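Local coordinates for protein sortase B (Listeria monocytogenes serovar 1/2a, PDB 5JCV) that cleaves the C-terminal sorting signal of surface proteins and joins them covalently to the cell wall through a thioester intermediate, at residues R85-D89 with K90-V94. Sequence-based numbering, arbitrary orientation.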
loop_
_atom_site.group_PDB
_atom_site.type_symbol
_atom_site.label_atom_id
_atom_site.label_comp_id
_atom_site.label_asym_id
_atom_site.label_seq_id
_atom_site.Cartn_x
_atom_site.Cartn_y
_atom_site.Cartn_z
ATOM N N ARG A 85 12.689 -17.031 18.126
ATOM C CA ARG A 85 13.176 -18.180 18.890
ATOM C C ARG A 85 12.148 -18.707 19.907
ATOM O O ARG A 85 12.260 -19.842 20.394
ATOM C CB ARG A 85 14.483 -17.806 19.598
ATOM C CG ARG A 85 14.209 -16.839 20.755
ATOM C CD ARG A 85 15.426 -16.445 21.583
ATOM N NE ARG A 85 15.069 -15.503 22.632
ATOM C CZ ARG A 85 15.924 -15.015 23.531
ATOM N NH1 ARG A 85 17.207 -15.402 23.543
ATOM N NH2 ARG A 85 15.486 -14.151 24.446
ATOM N N LYS A 86 11.151 -17.900 20.259
ATOM C CA LYS A 86 10.097 -18.417 21.162
ATOM C C LYS A 86 9.378 -19.652 20.589
ATOM O O LYS A 86 8.877 -20.520 21.332
ATOM C CB LYS A 86 9.067 -17.345 21.472
ATOM C CG LYS A 86 9.570 -16.144 22.283
ATOM C CD LYS A 86 8.443 -15.118 22.413
ATOM C CE LYS A 86 8.797 -13.964 23.327
ATOM N NZ LYS A 86 8.537 -14.299 24.762
ATOM N N TYR A 87 9.341 -19.746 19.273
ATOM C CA TYR A 87 8.777 -20.895 18.622
ATOM C C TYR A 87 9.533 -22.221 18.827
ATOM O O TYR A 87 9.021 -23.239 18.415
ATOM C CB TYR A 87 8.525 -20.592 17.107
ATOM C CG TYR A 87 7.297 -19.742 16.905
ATOM C CD1 TYR A 87 6.058 -20.302 17.023
ATOM C CD2 TYR A 87 7.374 -18.385 16.618
ATOM C CE1 TYR A 87 4.899 -19.555 16.873
ATOM C CE2 TYR A 87 6.212 -17.611 16.478
ATOM C CZ TYR A 87 4.965 -18.215 16.615
ATOM O OH TYR A 87 3.741 -17.534 16.463
ATOM N N LEU A 88 10.727 -22.231 19.436
ATOM C CA LEU A 88 11.396 -23.491 19.807
ATOM C C LEU A 88 10.843 -24.076 21.112
ATOM O O LEU A 88 11.106 -25.221 21.432
ATOM C CB LEU A 88 12.900 -23.270 20.022
ATOM C CG LEU A 88 13.736 -22.820 18.831
ATOM C CD1 LEU A 88 15.150 -22.482 19.283
ATOM C CD2 LEU A 88 13.721 -23.904 17.755
ATOM N N ASP A 89 10.129 -23.246 21.874
ATOM C CA ASP A 89 9.341 -23.631 23.047
ATOM C C ASP A 89 7.977 -24.103 22.556
ATOM O O ASP A 89 7.185 -23.311 22.011
ATOM C CB ASP A 89 9.215 -22.399 23.939
ATOM C CG ASP A 89 8.323 -22.603 25.148
ATOM O OD1 ASP A 89 7.703 -23.686 25.267
ATOM O OD2 ASP A 89 8.245 -21.632 25.962
ATOM N N LYS A 90 7.705 -25.393 22.727
ATOM C CA LYS A 90 6.473 -25.991 22.217
ATOM C C LYS A 90 5.238 -25.332 22.783
ATOM O O LYS A 90 4.256 -25.165 22.066
ATOM C CB LYS A 90 6.400 -27.488 22.483
ATOM C CG LYS A 90 5.223 -28.119 21.740
ATOM C CD LYS A 90 5.365 -29.626 21.539
ATOM C CE LYS A 90 4.741 -30.084 20.214
ATOM N NZ LYS A 90 5.233 -31.442 19.817
ATOM N N ASP A 91 5.298 -24.936 24.057
ATOM C CA ASP A 91 4.166 -24.291 24.716
ATOM C C ASP A 91 3.773 -23.028 23.969
ATOM O O ASP A 91 2.594 -22.797 23.702
ATOM C CB ASP A 91 4.503 -23.916 26.163
ATOM C CG ASP A 91 4.648 -25.138 27.084
ATOM O OD1 ASP A 91 4.295 -26.278 26.674
ATOM O OD2 ASP A 91 5.123 -24.929 28.228
ATOM N N PHE A 92 4.765 -22.205 23.622
ATOM C CA PHE A 92 4.481 -20.991 22.867
ATOM C C PHE A 92 3.822 -21.269 21.512
ATOM O O PHE A 92 2.903 -20.549 21.097
ATOM C CB PHE A 92 5.729 -20.157 22.675
ATOM C CG PHE A 92 5.440 -18.777 22.150
ATOM C CD1 PHE A 92 5.188 -17.718 23.031
ATOM C CD2 PHE A 92 5.360 -18.545 20.769
ATOM C CE1 PHE A 92 4.915 -16.445 22.535
ATOM C CE2 PHE A 92 5.080 -17.286 20.283
ATOM C CZ PHE A 92 4.867 -16.236 21.159
ATOM N N LEU A 93 4.294 -22.286 20.818
ATOM C CA LEU A 93 3.791 -22.577 19.482
ATOM C C LEU A 93 2.339 -23.036 19.533
ATOM O O LEU A 93 1.514 -22.601 18.724
ATOM C CB LEU A 93 4.645 -23.649 18.804
ATOM C CG LEU A 93 4.031 -24.289 17.552
ATOM C CD1 LEU A 93 3.970 -23.317 16.398
ATOM C CD2 LEU A 93 4.806 -25.531 17.145
ATOM N N VAL A 94 2.023 -23.900 20.487
ATOM C CA VAL A 94 0.654 -24.381 20.626
ATOM C C VAL A 94 -0.286 -23.197 20.896
ATOM O O VAL A 94 -1.344 -23.060 20.278
ATOM C CB VAL A 94 0.527 -25.432 21.754
ATOM C CG1 VAL A 94 -0.946 -25.765 22.031
ATOM C CG2 VAL A 94 1.301 -26.692 21.392
#
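Phe92 carries its CG trans to the backbone N (chi1 -168°), which swings the ring back over the preceding 3-10 turn, while Tyr87, with CG trans to its carbonyl carbon (chi1 -77°), sets its ring beside it. The two rings form a T-shaped pair, centroids 5.2 Å apart and planes at 87°: the edge of Phe92, led by CE2, points at the Tyr87 face near its rim, 3.8 Å from Tyr87 CZ. One face of Phe92 is covered by Lys86, whose CB sits 3.9 Å from the ring centroid in a CH-pi contact and whose CD lies 3.8 Å from Phe92 CE1; lysine suits this place because its aliphatic stem can pack on the ring. Leu93 CD1, a compact apolar branch, meets Tyr87 CD1 at the ring edge, 3.7 Å away. Asp89 is the N-cap of helix 90-95, its side chain short enough for OD1 to accept from Asp91 N at 3.0 Å, from above the carboxylate plane; its carbonyl O accepts from Leu93 N at 3.3 Å. Tyrosine combines a flat apolar face with a hydroxyl, here hydrogen-bonded to His96 O. The chemistry thus divides the work: Tyr87 and Leu93 pack on Ile112 of strand 107-118, Phe92 links Tyr87 to Lys86 and stacks on His96, and the Asp89 carboxylate, probably stabilised by the helix dipole despite nearby Asp91, caps the first turn.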